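Local coordinates for interleukin-2 receptor subunit beta (Mus musculus, PDB 6DG5), which serves as the beta subunit of the interleukin-2 receptor, binding the cytokine outside the cell and probably passing on its mitogenic signal, at residues C10-R15 with S70-S75. Numbering follows the deposited sequence.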
loop_
_atom_site.group_PDB
_atom_site.type_symbol
_atom_site.label_atom_id
_atom_site.label_comp_id
_atom_site.label_asym_id
_atom_site.label_seq_id
_atom_site.Cartn_x
_atom_site.Cartn_y
_atom_site.Cartn_z
ATOM N N CYS B 10 -23.424 -8.907 -2.984
ATOM C CA CYS B 10 -22.501 -9.640 -2.132
ATOM C C CYS B 10 -21.312 -8.759 -1.779
ATOM O O CYS B 10 -20.900 -7.904 -2.569
ATOM C CB CYS B 10 -22.017 -10.921 -2.814
ATOM S SG CYS B 10 -23.327 -12.092 -3.224
ATOM N N PHE B 11 -20.759 -8.976 -0.586
ATOM C CA PHE B 11 -19.664 -8.159 -0.084
ATOM C C PHE B 11 -18.588 -9.038 0.532
ATOM O O PHE B 11 -18.887 -10.031 1.201
ATOM C CB PHE B 11 -20.158 -7.137 0.946
ATOM C CG PHE B 11 -20.989 -6.040 0.353
ATOM C CD1 PHE B 11 -20.416 -5.100 -0.486
ATOM C CD2 PHE B 11 -22.341 -5.945 0.633
ATOM C CE1 PHE B 11 -21.175 -4.085 -1.038
ATOM C CE2 PHE B 11 -23.107 -4.930 0.086
ATOM C CZ PHE B 11 -22.522 -3.999 -0.750
ATOM N N TYR B 12 -17.337 -8.655 0.303
ATOM C CA TYR B 12 -16.167 -9.398 0.752
ATOM C C TYR B 12 -15.408 -8.554 1.767
ATOM O O TYR B 12 -15.092 -7.389 1.499
ATOM C CB TYR B 12 -15.282 -9.758 -0.447
ATOM C CG TYR B 12 -13.959 -10.415 -0.124
ATOM C CD1 TYR B 12 -13.878 -11.456 0.791
ATOM C CD2 TYR B 12 -12.793 -10.014 -0.765
ATOM C CE1 TYR B 12 -12.667 -12.063 1.078
ATOM C CE2 TYR B 12 -11.580 -10.618 -0.491
ATOM C CZ TYR B 12 -11.523 -11.640 0.435
ATOM O OH TYR B 12 -10.317 -12.241 0.714
ATOM N N ASN B 13 -15.130 -9.135 2.934
ATOM C CA ASN B 13 -14.471 -8.414 4.016
ATOM C C ASN B 13 -12.959 -8.310 3.831
ATOM O O ASN B 13 -12.264 -7.913 4.772
ATOM C CB ASN B 13 -14.785 -9.079 5.360
ATOM C CG ASN B 13 -13.969 -10.335 5.602
ATOM O OD1 ASN B 13 -13.597 -11.044 4.666
ATOM N ND2 ASN B 13 -13.687 -10.620 6.870
ATOM N N SER B 14 -12.453 -8.660 2.646
ATOM C CA SER B 14 -11.043 -8.649 2.260
ATOM C C SER B 14 -10.222 -9.729 2.952
ATOM O O SER B 14 -8.995 -9.745 2.807
ATOM C CB SER B 14 -10.378 -7.287 2.501
ATOM O OG SER B 14 -10.110 -7.095 3.877
ATOM N N ARG B 15 -10.852 -10.641 3.690
ATOM C CA ARG B 15 -10.116 -11.753 4.282
ATOM C C ARG B 15 -10.728 -13.090 3.884
ATOM O O ARG B 15 -10.319 -13.688 2.883
ATOM C CB ARG B 15 -10.061 -11.626 5.806
ATOM C CG ARG B 15 -8.936 -10.739 6.319
ATOM C CD ARG B 15 -7.657 -10.958 5.525
ATOM N NE ARG B 15 -6.457 -10.723 6.323
ATOM C CZ ARG B 15 -5.230 -10.646 5.818
ATOM N NH1 ARG B 15 -5.039 -10.773 4.512
ATOM N NH2 ARG B 15 -4.194 -10.434 6.618
ATOM N N SER B 70 -7.193 -14.875 7.509
ATOM C CA SER B 70 -6.681 -15.694 6.419
ATOM C C SER B 70 -7.086 -15.090 5.079
ATOM O O SER B 70 -8.239 -14.691 4.888
ATOM C CB SER B 70 -7.192 -17.127 6.534
ATOM O OG SER B 70 -8.512 -17.232 6.037
ATOM N N GLN B 71 -6.133 -15.024 4.150
ATOM C CA GLN B 71 -6.367 -14.430 2.834
ATOM C C GLN B 71 -6.900 -15.517 1.910
ATOM O O GLN B 71 -6.147 -16.212 1.228
ATOM C CB GLN B 71 -5.092 -13.802 2.285
ATOM C CG GLN B 71 -5.321 -12.920 1.066
ATOM C CD GLN B 71 -6.183 -11.718 1.382
ATOM O OE1 GLN B 71 -5.959 -11.023 2.372
ATOM N NE2 GLN B 71 -7.188 -11.475 0.551
ATOM N N SER B 72 -8.227 -15.650 1.871
ATOM C CA SER B 72 -8.838 -16.736 1.113
ATOM C C SER B 72 -8.990 -16.403 -0.367
ATOM O O SER B 72 -9.056 -17.318 -1.194
ATOM C CB SER B 72 -10.201 -17.090 1.709
ATOM O OG SER B 72 -11.116 -16.020 1.551
ATOM N N LEU B 73 -9.051 -15.122 -0.719
ATOM C CA LEU B 73 -9.246 -14.704 -2.099
ATOM C C LEU B 73 -8.194 -13.674 -2.485
ATOM O O LEU B 73 -7.581 -13.028 -1.631
ATOM C CB LEU B 73 -10.647 -14.119 -2.313
ATOM C CG LEU B 73 -11.828 -15.062 -2.094
ATOM C CD1 LEU B 73 -13.129 -14.278 -2.079
ATOM C CD2 LEU B 73 -11.862 -16.132 -3.173
ATOM N N THR B 74 -8.002 -13.518 -3.790
ATOM C CA THR B 74 -7.028 -12.591 -4.349
ATOM C C THR B 74 -7.716 -11.616 -5.298
ATOM O O THR B 74 -8.933 -11.648 -5.495
ATOM C CB THR B 74 -5.906 -13.337 -5.075
ATOM O OG1 THR B 74 -6.470 -14.310 -5.964
ATOM C CG2 THR B 74 -5.007 -14.028 -4.079
ATOM N N SER B 75 -6.904 -10.739 -5.892
ATOM C CA SER B 75 -7.429 -9.738 -6.811
ATOM C C SER B 75 -7.868 -10.360 -8.128
ATOM O O SER B 75 -8.786 -9.847 -8.779
ATOM C CB SER B 75 -6.372 -8.665 -7.062
ATOM O OG SER B 75 -5.584 -8.452 -5.903
#
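Leu73 lays its CD1 methyl over one face of the Tyr12 ring, 4.0 Å from the ring centroid and 14° off the normal, a CH-pi contact displaced a little toward the rim. Its CB meets the phenol end of the same ring, 3.8 Å from Tyr12 CZ. The opposite face of the tyrosine is occupied by its own chain, with the backbone N of Ser14 lying over the ring centre. With CG anti to the backbone N (chi1 174°) and so beside the carbonyl carbon, the ring runs along the turn that follows strand 8-12, under Ser14 N and toward Arg15 O. Its hydroxyl gives a 2.6 Å hydrogen bond from Tyr12 OH to Arg15 O, while Leu73 N adds a weak bond to that hydroxyl.

Arg15 O is gripped by three donors. Ser72 OG donates to Arg15 O over 2.8 Å, in the carbonyl plane on a lone pair, whereas Ser72 N, in a fairly straight bond (163°), and Tyr12 OH both lie out of that plane. The arrangement illustrates how buried polar atoms secure a loop without regular secondary structure: in the N-terminal domain of the extracellular part, a fibronectin type III-like beta-sandwich as in other type I cytokine receptors, the long connection between strands 57-63 and 79-86 is fastened to the turn between edge strand 8-12 and strand 17-23. Within that turn Asn13 OD1 accepts from Arg15 N, forming an Asx turn.

Gln71 crosses Tyr12 at about a right angle, its amide nearly perpendicular to the ring. Its NE2 donates almost linearly to Leu73 O, 2.7 Å away and within the amide plane, which holds the amide's rotation with OE1 on the Arg15 side. Glu69 forms a salt bridge with Arg15 NE, and Ser133 OG is hydrogen-bonded to Gln71 OE1.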